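Local coordinates for anti-sigma-factor antagonist (STAS) domain protein (Moorella thermoacetica, PDB 3ZXN) that probably serves as RsbS, a STAS-domain component of the bacterial stressosome, in a module adapted to control secondary messenger signalling, at residues A[5-10]-A[31-36]; A[12-17]-A[36-41]; A[59-64]-A[89-94]; A[66-71]-A[76-81]. The protein carries 1 engineered substitution. All blocks are in the same frame, centred on the assembly; numbering follows the deposited sequence. Where two conformers were deposited one is given.

The four contacts sample one principle of the STAS fold: helices 25-38, 58-74 and 85-93 are knitted to a mixed sheet and to one another by a few well-placed side chains. Contacts 1 and 2 have centres about 5 Å apart and share H36; they hold two neighbouring strands, 7-10 and 13-17, to helix 25-38. That helix touches contact 4 through apolar packing of L34 CD2 on I67 CD1, 3.7 Å. Contact 4 is nested within the loop closed by contact 3, and both use helix 58-74. Contact 3 lies nearest the head of this helix, where an engineered glutamate replaces a serine, probably the counterpart of the phosphorylated residue of STAS relatives.

Contact 1 (A[5-10]-A[31-36]); sequences VPILKV and KEELLH
I7 on the outermost strand of the STAS sheet, 7-10, reaches across to E33 and L34 on helix 25-38, so that the helix covers the edge of the sheet as well as its interior strands. The contact is made almost entirely by one methyl group. I7 has CG1 beside its backbone N (chi1 -60°) and an extended end (chi2 170°), which carries CD1 straight at the helix. There CD1 lies 3.6 Å from E33 CG and 3.7 Å from L34 CA, with L34 CB a little farther off at 4.2 Å. The side chains of I7 and E33 run past each other in opposite senses, the methyl lying alongside the aliphatic part of the glutamate while the carboxylate continues back toward the strand. L34 itself turns its isobutyl group under the sheet, onto V16, L46 and I48. Beyond the methyl, the polar end of E33 is held at OE2 by a hydrogen bond with S3 OG. A water bridge from OE1 to V5 O is suggested as well, but its leg to OE1 is so short that its geometry is doubtful. The glutamate therefore plays a double part: its methylenes extend the apolar surface met by I7, and its carboxylate, through OE2 and S3, ties the helix to the N-terminal residues that lead into the strand.

Contact 2 (A[12-17]-A[36-41]); sequences DYWVVA and HNITGV
W14 on strand 13-17 lays its indole against N37, I38 and V41, at the end of helix 25-38 and in the turn that follows. This is the first helix of the STAS domain's beta-alpha-beta succession, leading from strand 13-17 to the parallel strand 45-49. The tight part is over one face of the indole. I38 CG2 stands 3.7 Å from the centroid of the five-membered ring of W14 and only 11° off its normal, a well-centred CH-pi contact. I38 places CG1 in the crowded position between backbone N and carbonyl carbon (chi1 71°), which leaves CG2 as the branch facing the tryptophan while the longer branch leads off toward L76. On the same face, N37 CB lies 4.0 Å from both W14 CH2 and W14 CZ3, at the outer rim of the six-membered ring, and N37 O comes within 3.5 Å of W14 CZ2. K9, from the adjoining strand, adds a cation-pi interaction with the indole. The looser side is the ring edge, where the chain has left the helix and V41 is exposed. V41 O sits there in the indole plane, 3.6 Å from W14 CZ2, and a water lies beside it, near the same plane. That water accepts from W14 NE1 and spends its own two hydrogens on backbone carbonyls, those of V41 and I38, the water oxygen lying 2.8 Å from I38 O.

Contact 3 (A[59-64]-A[89-94]); sequences FVTRVL and ITLTEM
Two first torsions bring T61 and M94 together. In T61, chi1 of -62° sets OG1 beside the backbone N and turns CG2 the other way, against the carbonyl side, so that the hydroxyl and the methyl both confront the end of helix 85-93. In M94, chi1 of -66° followed by an extended chain lays the thioether across the threonine at about a right angle. Two touches result: T61 CG2 packs on M94 CB at 3.5 Å, and T61 OG1 lies 3.4 Å from M94 SD. The hydroxyl is not left to the sulfur, because its hydrogen bond goes to D57 O, one turn back in its own chain. L91 completes the group by bringing CD2 to 3.5 Å from T61 OG1, and the same L91 CD2 touches L64 CD1 at 4.2 Å. T61 is thus a small buried side chain whose methyl meets M94, while its oxygen, satisfied within its own turn, is walled by a sulfur and a leucine methyl. An alanine here would remove both branches, and would probably leave D57 O without its hydroxyl mate and open a gap beside M94 SD and L91 CD2. The two backbones come close, with T61 CA and L91 CA 6.2 Å apart, as the small residue allows. Helix 85-93 is thereby seated on the first turns of helix 58-74; I50 and V56 cover L91 from the loop after strand 45-49, while V63, farther round helix 58-74, meets V27 and K31 of helix 25-38.

Contact 4 (A[66-71]-A[76-81]); sequences EISRLA and LPFVLT
A71 and L76 are joined by the one hydrogen bond of the contact. L76 N donates to A71 O at 2.9 Å, with an N-H...O angle of 159° and the donor lying somewhat off the carbonyl plane. The bond spans five residues and ties the last turns of helix 58-74 to the chain that emerges from it. The apolar contacts begin beside it, where A71 CB lies 4.4 Å from L76 CB and 3.9 Å from F78 CB, and also rests against L76 O at 3.6 Å. With so small a residue at this point, the chain can double back close to the helix. Helix 58-74 here links strand 45-49 to the parallel strand 78-81 as the middle of a beta-alpha-beta unit, and the short segments of helix and returning strand run at 156°, nearly antiparallel, with axes 9.6 Å apart. The ring of F78 lies between helix and strand. F78 carries CG anti to the backbone N (chi1 171°), which directs the ring back along the helix, one turn earlier than A71. There F78 CE2 meets S68 CB at 3.9 Å by an oblique approach, and F78 CZ ends 4.3 Å from I67 CG2. Replacing F78 with an alanine would likely open a gap between helix and strand, leaving S68 CB and I67 CG2 without their aromatic neighbour. The same ring also touches L46 and I48 of the adjacent strand and M101, while L76 packs on I38 of helix 25-38.

Contact 1 (A[5-10]-A[31-36])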
loop_
_atom_site.group_PDB
_atom_site.type_symbol
_atom_site.label_atom_id
_atom_site.label_comp_id
_atom_site.label_asym_id
_atom_site.label_seq_id
_atom_site.Cartn_x
_atom_site.Cartn_y
_atom_site.Cartn_z
ATOM N N VAL A 5 11.315 -6.646 -3.771
ATOM C CA VAL A 5 10.283 -5.668 -4.115
ATOM C C VAL A 5 10.839 -4.249 -4.007
ATOM O O VAL A 5 11.126 -3.768 -2.907
ATOM C CB VAL A 5 9.046 -5.798 -3.199
ATOM C CG1 VAL A 5 7.988 -4.758 -3.565
ATOM C CG2 VAL A 5 8.474 -7.203 -3.275
ATOM N N PRO A 6 11.006 -3.574 -5.157
ATOM C CA PRO A 6 11.560 -2.221 -5.154
ATOM C C PRO A 6 10.663 -1.245 -4.405
ATOM O O PRO A 6 9.439 -1.253 -4.542
ATOM C CB PRO A 6 11.597 -1.854 -6.647
ATOM C CG PRO A 6 11.645 -3.168 -7.355
ATOM C CD PRO A 6 10.782 -4.073 -6.525
ATOM N N ILE A 7 11.290 -0.390 -3.619
ATOM C CA ILE A 7 10.580 0.671 -2.942
ATOM C C ILE A 7 11.095 1.981 -3.497
ATOM O O ILE A 7 12.240 2.356 -3.239
ATOM C CB ILE A 7 10.831 0.613 -1.425
ATOM C CG1 ILE A 7 10.338 -0.733 -0.864
ATOM C CG2 ILE A 7 10.177 1.818 -0.734
ATOM C CD1 ILE A 7 10.745 -1.009 0.584
ATOM N N LEU A 8 10.255 2.672 -4.268
ATOM C CA LEU A 8 10.652 3.918 -4.925
ATOM C C LEU A 8 10.254 5.150 -4.110
ATOM O O LEU A 8 9.330 5.105 -3.304
ATOM C CB LEU A 8 9.992 4.020 -6.316
ATOM C CG LEU A 8 10.047 2.766 -7.204
ATOM C CD1 LEU A 8 9.267 2.952 -8.511
ATOM C CD2 LEU A 8 11.485 2.361 -7.487
ATOM N N LYS A 9 10.947 6.256 -4.340
ATOM C CA LYS A 9 10.535 7.529 -3.770
ATOM C C LYS A 9 10.406 8.542 -4.896
ATOM O O LYS A 9 11.342 8.739 -5.667
ATOM C CB LYS A 9 11.537 8.015 -2.715
ATOM C CG LYS A 9 10.955 9.056 -1.758
ATOM C CD LYS A 9 11.846 9.279 -0.545
ATOM C CE LYS A 9 11.047 9.869 0.613
ATOM N NZ LYS A 9 11.901 10.174 1.797
ATOM N N VAL A 10 9.238 9.158 -5.015
ATOM C CA VAL A 10 9.021 10.158 -6.056
ATOM C C VAL A 10 8.446 11.425 -5.446
ATOM O O VAL A 10 7.387 11.388 -4.832
ATOM C CB VAL A 10 8.040 9.669 -7.155
ATOM C CG1 VAL A 10 8.010 10.677 -8.331
ATOM C CG2 VAL A 10 8.426 8.280 -7.647
ATOM N N LYS A 31 7.403 -6.233 3.752
ATOM C CA LYS A 31 6.767 -5.462 4.819
ATOM C C LYS A 31 7.814 -4.891 5.772
ATOM O O LYS A 31 7.759 -3.718 6.147
ATOM C CB LYS A 31 5.772 -6.327 5.589
ATOM C CG LYS A 31 4.926 -5.554 6.587
ATOM C CD LYS A 31 4.288 -6.493 7.570
ATOM C CE LYS A 31 5.349 -7.247 8.367
ATOM N NZ LYS A 31 4.723 -8.051 9.448
ATOM N N GLU A 32 8.784 -5.719 6.138
ATOM C CA GLU A 32 9.845 -5.298 7.043
ATOM C C GLU A 32 10.685 -4.165 6.469
ATOM O O GLU A 32 10.962 -3.183 7.156
ATOM C CB GLU A 32 10.736 -6.486 7.422
ATOM C CG GLU A 32 10.045 -7.477 8.349
ATOM C CD GLU A 32 10.883 -8.714 8.629
ATOM O OE1 GLU A 32 11.881 -8.944 7.909
ATOM O OE2 GLU A 32 10.535 -9.462 9.571
ATOM N N GLU A 33 11.092 -4.297 5.211
ATOM C CA GLU A 33 11.882 -3.249 4.573
ATOM C C GLU A 33 11.074 -1.960 4.407
ATOM O O GLU A 33 11.599 -0.853 4.603
ATOM C CB GLU A 33 12.436 -3.720 3.221
ATOM C CG GLU A 33 13.252 -2.648 2.495
ATOM C CD GLU A 33 13.788 -3.092 1.134
ATOM O OE1 GLU A 33 13.427 -4.199 0.667
ATOM O OE2 GLU A 33 14.568 -2.321 0.529
ATOM N N LEU A 34 9.805 -2.094 4.027
ATOM C CA LEU A 34 8.960 -0.916 3.838
ATOM C C LEU A 34 8.843 -0.164 5.160
ATOM O O LEU A 34 9.057 1.047 5.229
ATOM C CB LEU A 34 7.568 -1.303 3.328
ATOM C CG LEU A 34 6.619 -0.110 3.108
ATOM C CD1 LEU A 34 7.104 0.796 1.964
ATOM C CD2 LEU A 34 5.190 -0.570 2.848
ATOM N N LEU A 35 8.516 -0.898 6.219
ATOM C CA LEU A 35 8.334 -0.274 7.519
ATOM C C LEU A 35 9.622 0.378 7.976
ATOM O O LEU A 35 9.591 1.457 8.545
ATOM C CB LEU A 35 7.813 -1.277 8.567
ATOM C CG LEU A 35 6.426 -1.865 8.270
ATOM C CD1 LEU A 35 6.028 -2.954 9.283
ATOM C CD2 LEU A 35 5.376 -0.762 8.222
ATOM N N HIS A 36 10.756 -0.266 7.719
ATOM C CA HIS A 36 12.028 0.346 8.069
ATOM C C HIS A 36 12.192 1.667 7.316
ATOM O O HIS A 36 12.549 2.692 7.902
ATOM C CB HIS A 36 13.199 -0.600 7.772
ATOM C CG HIS A 36 14.541 0.041 7.929
ATOM N ND1 HIS A 36 15.140 0.229 9.156
ATOM C CD2 HIS A 36 15.387 0.568 7.012
ATOM C CE1 HIS A 36 16.305 0.832 8.988
ATOM N NE2 HIS A 36 16.476 1.052 7.695
HETATM O O HOH W 1 11.326 -5.128 -0.386
#

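Contact 2 (A[12-17]-A[36-41])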
loop_
_atom_site.group_PDB
_atom_site.type_symbol
_atom_site.label_atom_id
_atom_site.label_comp_id
_atom_site.label_asym_id
_atom_site.label_seq_id
_atom_site.Cartn_x
_atom_site.Cartn_y
_atom_site.Cartn_z
ATOM N N ASP A 12 9.148 12.886 -2.865
ATOM C CA ASP A 12 8.966 12.631 -1.423
ATOM C C ASP A 12 7.831 11.673 -1.062
ATOM O O ASP A 12 7.525 11.502 0.122
ATOM C CB ASP A 12 8.785 13.927 -0.630
ATOM C CG ASP A 12 10.055 14.746 -0.557
ATOM O OD1 ASP A 12 11.151 14.145 -0.486
ATOM O OD2 ASP A 12 9.951 15.991 -0.576
ATOM N N TYR A 13 7.205 11.067 -2.068
ATOM C CA TYR A 13 6.205 10.022 -1.836
ATOM C C TYR A 13 6.813 8.643 -2.060
ATOM O O TYR A 13 7.514 8.416 -3.050
ATOM C CB TYR A 13 4.989 10.213 -2.751
ATOM C CG TYR A 13 4.157 11.418 -2.392
ATOM C CD1 TYR A 13 3.150 11.323 -1.448
ATOM C CD2 TYR A 13 4.388 12.656 -2.989
ATOM C CE1 TYR A 13 2.384 12.420 -1.104
ATOM C CE2 TYR A 13 3.625 13.770 -2.649
ATOM C CZ TYR A 13 2.625 13.639 -1.703
ATOM O OH TYR A 13 1.852 14.721 -1.344
ATOM N N TRP A 14 6.557 7.727 -1.125
ATOM C CA TRP A 14 6.955 6.345 -1.287
ATOM C C TRP A 14 6.003 5.721 -2.279
ATOM O O TRP A 14 4.795 5.934 -2.188
ATOM C CB TRP A 14 6.819 5.591 0.062
ATOM C CG TRP A 14 7.654 6.188 1.172
ATOM C CD1 TRP A 14 7.209 6.940 2.233
ATOM C CD2 TRP A 14 9.069 6.085 1.321
ATOM N NE1 TRP A 14 8.269 7.302 3.037
ATOM C CE2 TRP A 14 9.421 6.786 2.502
ATOM C CE3 TRP A 14 10.075 5.453 0.582
ATOM C CZ2 TRP A 14 10.734 6.877 2.952
ATOM C CZ3 TRP A 14 11.385 5.551 1.031
ATOM C CH2 TRP A 14 11.700 6.257 2.206
ATOM N N VAL A 15 6.551 4.955 -3.223
ATOM C CA VAL A 15 5.766 4.260 -4.234
ATOM C C VAL A 15 6.206 2.799 -4.339
ATOM O O VAL A 15 7.402 2.503 -4.489
ATOM C CB VAL A 15 5.919 4.912 -5.651
ATOM C CG1 VAL A 15 5.257 4.038 -6.685
ATOM C CG2 VAL A 15 5.347 6.328 -5.674
ATOM N N VAL A 16 5.239 1.892 -4.244
ATOM C CA VAL A 16 5.504 0.462 -4.262
ATOM C C VAL A 16 4.479 -0.245 -5.144
ATOM O O VAL A 16 3.287 0.037 -5.059
ATOM C CB VAL A 16 5.379 -0.155 -2.829
ATOM C CG1 VAL A 16 5.479 -1.677 -2.884
ATOM C CG2 VAL A 16 6.431 0.426 -1.897
ATOM N N ALA A 17 4.937 -1.167 -5.984
ATOM C CA ALA A 17 4.011 -2.045 -6.690
ATOM C C ALA A 17 4.314 -3.486 -6.331
ATOM O O ALA A 17 5.433 -3.959 -6.508
ATOM C CB ALA A 17 4.083 -1.838 -8.209
ATOM N N HIS A 36 10.756 -0.266 7.719
ATOM C CA HIS A 36 12.028 0.346 8.069
ATOM C C HIS A 36 12.192 1.667 7.316
ATOM O O HIS A 36 12.549 2.692 7.902
ATOM C CB HIS A 36 13.199 -0.600 7.772
ATOM C CG HIS A 36 14.541 0.041 7.929
ATOM N ND1 HIS A 36 15.140 0.229 9.156
ATOM C CD2 HIS A 36 15.387 0.568 7.012
ATOM C CE1 HIS A 36 16.305 0.832 8.988
ATOM N NE2 HIS A 36 16.476 1.052 7.695
ATOM N N ASN A 37 11.916 1.647 6.015
ATOM C CA ASN A 37 12.062 2.860 5.209
ATOM C C ASN A 37 11.165 4.007 5.665
ATOM O O ASN A 37 11.638 5.130 5.835
ATOM C CB ASN A 37 11.838 2.567 3.713
ATOM C CG ASN A 37 12.876 1.609 3.145
ATOM O OD1 ASN A 37 12.535 0.591 2.544
ATOM N ND2 ASN A 37 14.146 1.921 3.352
ATOM N N ILE A 38 9.877 3.732 5.868
ATOM C CA ILE A 38 8.943 4.824 6.150
ATOM C C ILE A 38 9.070 5.387 7.570
ATOM O O ILE A 38 8.514 6.449 7.872
ATOM C CB ILE A 38 7.474 4.468 5.817
ATOM C CG1 ILE A 38 6.907 3.454 6.807
ATOM C CG2 ILE A 38 7.356 3.959 4.373
ATOM C CD1 ILE A 38 5.465 3.104 6.522
ATOM N N THR A 39 9.821 4.693 8.427
ATOM C CA THR A 39 10.132 5.233 9.751
ATOM C C THR A 39 11.543 5.818 9.852
ATOM O O THR A 39 11.989 6.177 10.936
ATOM C CB THR A 39 9.908 4.196 10.877
ATOM O OG1 THR A 39 10.724 3.037 10.654
ATOM C CG2 THR A 39 8.462 3.776 10.893
ATOM N N GLY A 40 12.249 5.909 8.728
ATOM C CA GLY A 40 13.552 6.564 8.715
ATOM C C GLY A 40 13.442 8.001 8.224
ATOM O O GLY A 40 13.081 8.918 8.968
ATOM N N VAL A 41 13.757 8.213 6.955
ATOM C CA VAL A 41 13.585 9.533 6.374
ATOM C C VAL A 41 12.101 9.838 6.247
ATOM O O VAL A 41 11.312 8.977 5.859
ATOM C CB VAL A 41 14.268 9.650 5.004
ATOM C CG1 VAL A 41 13.995 11.014 4.406
ATOM C CG2 VAL A 41 15.763 9.427 5.156
HETATM O O HOH W 2 8.252 8.535 5.950
#

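Contact 3 (A[59-64]-A[89-94])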
loop_
_atom_site.group_PDB
_atom_site.type_symbol
_atom_site.label_atom_id
_atom_site.label_comp_id
_atom_site.label_asym_id
_atom_site.label_seq_id
_atom_site.Cartn_x
_atom_site.Cartn_y
_atom_site.Cartn_z
ATOM N N PHE A 59 -2.523 -13.915 3.810
ATOM C CA PHE A 59 -1.225 -13.397 4.229
ATOM C C PHE A 59 -1.027 -11.951 3.776
ATOM O O PHE A 59 -0.728 -11.077 4.588
ATOM C CB PHE A 59 -0.088 -14.263 3.678
ATOM C CG PHE A 59 -0.071 -15.664 4.217
ATOM C CD1 PHE A 59 0.459 -15.936 5.472
ATOM C CD2 PHE A 59 -0.577 -16.718 3.466
ATOM C CE1 PHE A 59 0.476 -17.231 5.972
ATOM C CE2 PHE A 59 -0.560 -18.014 3.959
ATOM C CZ PHE A 59 -0.032 -18.270 5.214
ATOM N N VAL A 60 -1.185 -11.709 2.478
ATOM C CA VAL A 60 -1.064 -10.360 1.931
ATOM C C VAL A 60 -2.017 -9.400 2.628
ATOM O O VAL A 60 -1.645 -8.269 2.951
ATOM C CB VAL A 60 -1.335 -10.337 0.411
ATOM C CG1 VAL A 60 -1.476 -8.897 -0.096
ATOM C CG2 VAL A 60 -0.228 -11.063 -0.330
ATOM N N THR A 61 -3.241 -9.857 2.871
ATOM C CA THR A 61 -4.242 -9.026 3.523
ATOM C C THR A 61 -3.751 -8.541 4.884
ATOM O O THR A 61 -3.930 -7.377 5.249
ATOM C CB THR A 61 -5.576 -9.772 3.715
ATOM O OG1 THR A 61 -6.119 -10.125 2.439
ATOM C CG2 THR A 61 -6.574 -8.880 4.450
ATOM N N ARG A 62 -3.144 -9.445 5.642
ATOM C CA ARG A 62 -2.697 -9.104 6.988
ATOM C C ARG A 62 -1.549 -8.109 6.926
ATOM O O ARG A 62 -1.479 -7.193 7.736
ATOM C CB ARG A 62 -2.323 -10.359 7.788
ATOM C CG ARG A 62 -3.545 -11.142 8.271
ATOM C CD ARG A 62 -3.255 -12.638 8.476
ATOM N NE ARG A 62 -2.450 -12.909 9.666
ATOM C CZ ARG A 62 -1.205 -13.380 9.639
ATOM N NH1 ARG A 62 -0.615 -13.642 8.477
ATOM N NH2 ARG A 62 -0.552 -13.594 10.774
ATOM N N VAL A 63 -0.658 -8.288 5.958
ATOM C CA VAL A 63 0.399 -7.319 5.698
ATOM C C VAL A 63 -0.163 -5.926 5.363
ATOM O O VAL A 63 0.312 -4.908 5.883
ATOM C CB VAL A 63 1.311 -7.797 4.572
ATOM C CG1 VAL A 63 2.066 -6.625 3.971
ATOM C CG2 VAL A 63 2.269 -8.871 5.091
ATOM N N LEU A 64 -1.177 -5.887 4.497
ATOM C CA LEU A 64 -1.841 -4.628 4.174
ATOM C C LEU A 64 -2.556 -4.013 5.377
ATOM O O LEU A 64 -2.550 -2.796 5.537
ATOM C CB LEU A 64 -2.809 -4.791 3.001
ATOM C CG LEU A 64 -2.141 -5.130 1.667
ATOM C CD1 LEU A 64 -3.195 -5.391 0.596
ATOM C CD2 LEU A 64 -1.202 -3.993 1.238
ATOM N N ILE A 89 -13.688 -7.550 -2.750
ATOM C CA ILE A 89 -14.536 -8.450 -1.973
ATOM C C ILE A 89 -13.714 -9.245 -0.961
ATOM O O ILE A 89 -14.039 -9.299 0.221
ATOM C CB ILE A 89 -15.295 -9.445 -2.889
ATOM C CG1 ILE A 89 -16.241 -8.702 -3.833
ATOM C CG2 ILE A 89 -16.066 -10.447 -2.061
ATOM C CD1 ILE A 89 -17.208 -7.796 -3.125
ATOM N N THR A 90 -12.648 -9.863 -1.446
ATOM C CA THR A 90 -11.794 -10.698 -0.611
ATOM C C THR A 90 -11.132 -9.908 0.508
ATOM O O THR A 90 -11.189 -10.308 1.668
ATOM C CB THR A 90 -10.701 -11.357 -1.450
ATOM O OG1 THR A 90 -11.310 -12.104 -2.510
ATOM C CG2 THR A 90 -9.853 -12.283 -0.582
ATOM N N LEU A 91 -10.501 -8.786 0.161
ATOM C CA LEU A 91 -9.856 -7.935 1.169
ATOM C C LEU A 91 -10.798 -7.546 2.315
ATOM O O LEU A 91 -10.433 -7.598 3.498
ATOM C CB LEU A 91 -9.298 -6.663 0.515
ATOM C CG LEU A 91 -8.113 -6.879 -0.434
ATOM C CD1 LEU A 91 -7.775 -5.604 -1.234
ATOM C CD2 LEU A 91 -6.900 -7.378 0.349
ATOM N N THR A 92 -12.002 -7.125 1.952
ATOM C CA THR A 92 -12.996 -6.699 2.924
ATOM C C THR A 92 -13.425 -7.886 3.804
ATOM O O THR A 92 -13.651 -7.730 4.996
ATOM C CB THR A 92 -14.224 -6.088 2.214
ATOM O OG1 THR A 92 -13.840 -4.881 1.544
ATOM C CG2 THR A 92 -15.329 -5.771 3.204
ATOM N N GLU A 93 -13.520 -9.066 3.203
ATOM C CA GLU A 93 -13.940 -10.262 3.924
ATOM C C GLU A 93 -12.868 -10.701 4.898
ATOM O O GLU A 93 -13.156 -11.339 5.908
ATOM C CB GLU A 93 -14.262 -11.400 2.953
ATOM C CG GLU A 93 -15.590 -11.232 2.234
ATOM C CD GLU A 93 -15.841 -12.314 1.199
ATOM O OE1 GLU A 93 -14.891 -13.063 0.873
ATOM O OE2 GLU A 93 -16.989 -12.412 0.707
ATOM N N MET A 94 -11.625 -10.350 4.599
ATOM C CA MET A 94 -10.519 -10.715 5.472
ATOM C C MET A 94 -10.171 -9.625 6.497
ATOM O O MET A 94 -9.183 -9.748 7.218
ATOM C CB MET A 94 -9.300 -11.126 4.635
ATOM C CG MET A 94 -9.528 -12.415 3.834
ATOM S SD MET A 94 -8.272 -12.779 2.581
ATOM C CE MET A 94 -8.782 -14.425 2.074
#

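Contact 4 (A[66-71]-A[76-81])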
loop_
_atom_site.group_PDB
_atom_site.type_symbol
_atom_site.label_atom_id
_atom_site.label_comp_id
_atom_site.label_asym_id
_atom_site.label_seq_id
_atom_site.Cartn_x
_atom_site.Cartn_y
_atom_site.Cartn_z
ATOM N N GLU A 66 -1.582 -4.349 8.514
ATOM C CA GLU A 66 -0.543 -3.843 9.405
ATOM C C GLU A 66 0.081 -2.554 8.863
ATOM O O GLU A 66 0.245 -1.579 9.590
ATOM C CB GLU A 66 0.516 -4.912 9.661
ATOM C CG GLU A 66 -0.020 -6.093 10.472
ATOM C CD GLU A 66 0.983 -7.220 10.611
ATOM O OE1 GLU A 66 2.198 -6.963 10.486
ATOM O OE2 GLU A 66 0.551 -8.367 10.833
ATOM N N ILE A 67 0.414 -2.547 7.581
ATOM C CA ILE A 67 0.961 -1.329 6.977
ATOM C C ILE A 67 -0.014 -0.162 7.144
ATOM O O ILE A 67 0.374 0.945 7.516
ATOM C CB ILE A 67 1.296 -1.554 5.495
ATOM C CG1 ILE A 67 2.476 -2.525 5.372
ATOM C CG2 ILE A 67 1.592 -0.210 4.793
ATOM C CD1 ILE A 67 2.682 -3.106 3.960
ATOM N N SER A 68 -1.288 -0.419 6.869
ATOM C CA SER A 68 -2.329 0.590 7.031
ATOM C C SER A 68 -2.400 1.143 8.467
ATOM O O SER A 68 -2.445 2.362 8.679
ATOM C CB SER A 68 -3.684 -0.000 6.626
ATOM O OG SER A 68 -4.730 0.932 6.822
ATOM N N ARG A 69 -2.406 0.254 9.453
ATOM C CA ARG A 69 -2.457 0.700 10.847
ATOM C C ARG A 69 -1.248 1.534 11.238
ATOM O O ARG A 69 -1.375 2.537 11.937
ATOM C CB ARG A 69 -2.571 -0.496 11.810
ATOM C CG ARG A 69 -3.980 -1.002 12.039
ATOM C CD ARG A 69 -4.902 0.094 12.569
ATOM N NE ARG A 69 -4.748 0.352 14.002
ATOM C CZ ARG A 69 -4.412 1.531 14.523
ATOM N NH1 ARG A 69 -4.177 2.576 13.730
ATOM N NH2 ARG A 69 -4.311 1.666 15.840
ATOM N N LEU A 70 -0.068 1.079 10.837
ATOM C CA LEU A 70 1.159 1.798 11.161
ATOM C C LEU A 70 1.201 3.158 10.461
ATOM O O LEU A 70 1.565 4.173 11.064
ATOM C CB LEU A 70 2.392 0.949 10.834
ATOM C CG LEU A 70 2.631 -0.171 11.873
ATOM C CD1 LEU A 70 3.573 -1.229 11.345
ATOM C CD2 LEU A 70 3.168 0.426 13.162
ATOM N N ALA A 71 0.815 3.182 9.187
ATOM C CA ALA A 71 0.803 4.450 8.458
ATOM C C ALA A 71 -0.042 5.461 9.214
ATOM O O ALA A 71 0.356 6.612 9.404
ATOM C CB ALA A 71 0.279 4.272 6.998
ATOM N N LEU A 76 1.204 9.142 8.312
ATOM C CA LEU A 76 1.615 9.054 6.910
ATOM C C LEU A 76 0.411 8.768 6.015
ATOM O O LEU A 76 -0.190 7.699 6.097
ATOM C CB LEU A 76 2.680 7.962 6.743
ATOM C CG LEU A 76 3.283 7.751 5.352
ATOM C CD1 LEU A 76 4.149 8.947 4.917
ATOM C CD2 LEU A 76 4.096 6.466 5.337
ATOM N N PRO A 77 0.027 9.740 5.168
ATOM C CA PRO A 77 -1.052 9.451 4.217
ATOM C C PRO A 77 -0.774 8.191 3.394
ATOM O O PRO A 77 0.337 8.007 2.918
ATOM C CB PRO A 77 -1.043 10.696 3.302
ATOM C CG PRO A 77 -0.593 11.802 4.210
ATOM C CD PRO A 77 0.433 11.157 5.134
ATOM N N PHE A 78 -1.791 7.358 3.197
ATOM C CA PHE A 78 -1.604 6.065 2.558
ATOM C C PHE A 78 -2.745 5.799 1.586
ATOM O O PHE A 78 -3.898 5.939 1.959
ATOM C CB PHE A 78 -1.578 4.963 3.644
ATOM C CG PHE A 78 -1.614 3.559 3.105
ATOM C CD1 PHE A 78 -0.695 3.132 2.162
ATOM C CD2 PHE A 78 -2.544 2.644 3.573
ATOM C CE1 PHE A 78 -0.724 1.823 1.674
ATOM C CE2 PHE A 78 -2.561 1.338 3.097
ATOM C CZ PHE A 78 -1.655 0.931 2.145
ATOM N N VAL A 79 -2.418 5.432 0.346
ATOM C CA VAL A 79 -3.438 5.046 -0.623
ATOM C C VAL A 79 -3.099 3.687 -1.245
ATOM O O VAL A 79 -1.953 3.414 -1.594
ATOM C CB VAL A 79 -3.670 6.154 -1.709
ATOM C CG1 VAL A 79 -2.414 6.399 -2.508
ATOM C CG2 VAL A 79 -4.851 5.801 -2.625
ATOM N N LEU A 80 -4.114 2.827 -1.338
ATOM C CA LEU A 80 -3.977 1.497 -1.917
ATOM C C LEU A 80 -4.623 1.550 -3.298
ATOM O O LEU A 80 -5.726 2.078 -3.427
ATOM C CB LEU A 80 -4.711 0.462 -1.053
ATOM C CG LEU A 80 -4.596 -1.009 -1.458
ATOM C CD1 LEU A 80 -3.157 -1.508 -1.283
ATOM C CD2 LEU A 80 -5.574 -1.881 -0.661
ATOM N N THR A 81 -3.929 1.037 -4.313
ATOM C CA THR A 81 -4.374 1.198 -5.698
ATOM C C THR A 81 -4.379 -0.118 -6.480
ATOM O O THR A 81 -3.711 -1.086 -6.095
ATOM C CB THR A 81 -3.513 2.266 -6.480
ATOM O OG1 THR A 81 -2.195 1.766 -6.720
ATOM C CG2 THR A 81 -3.409 3.584 -5.713
#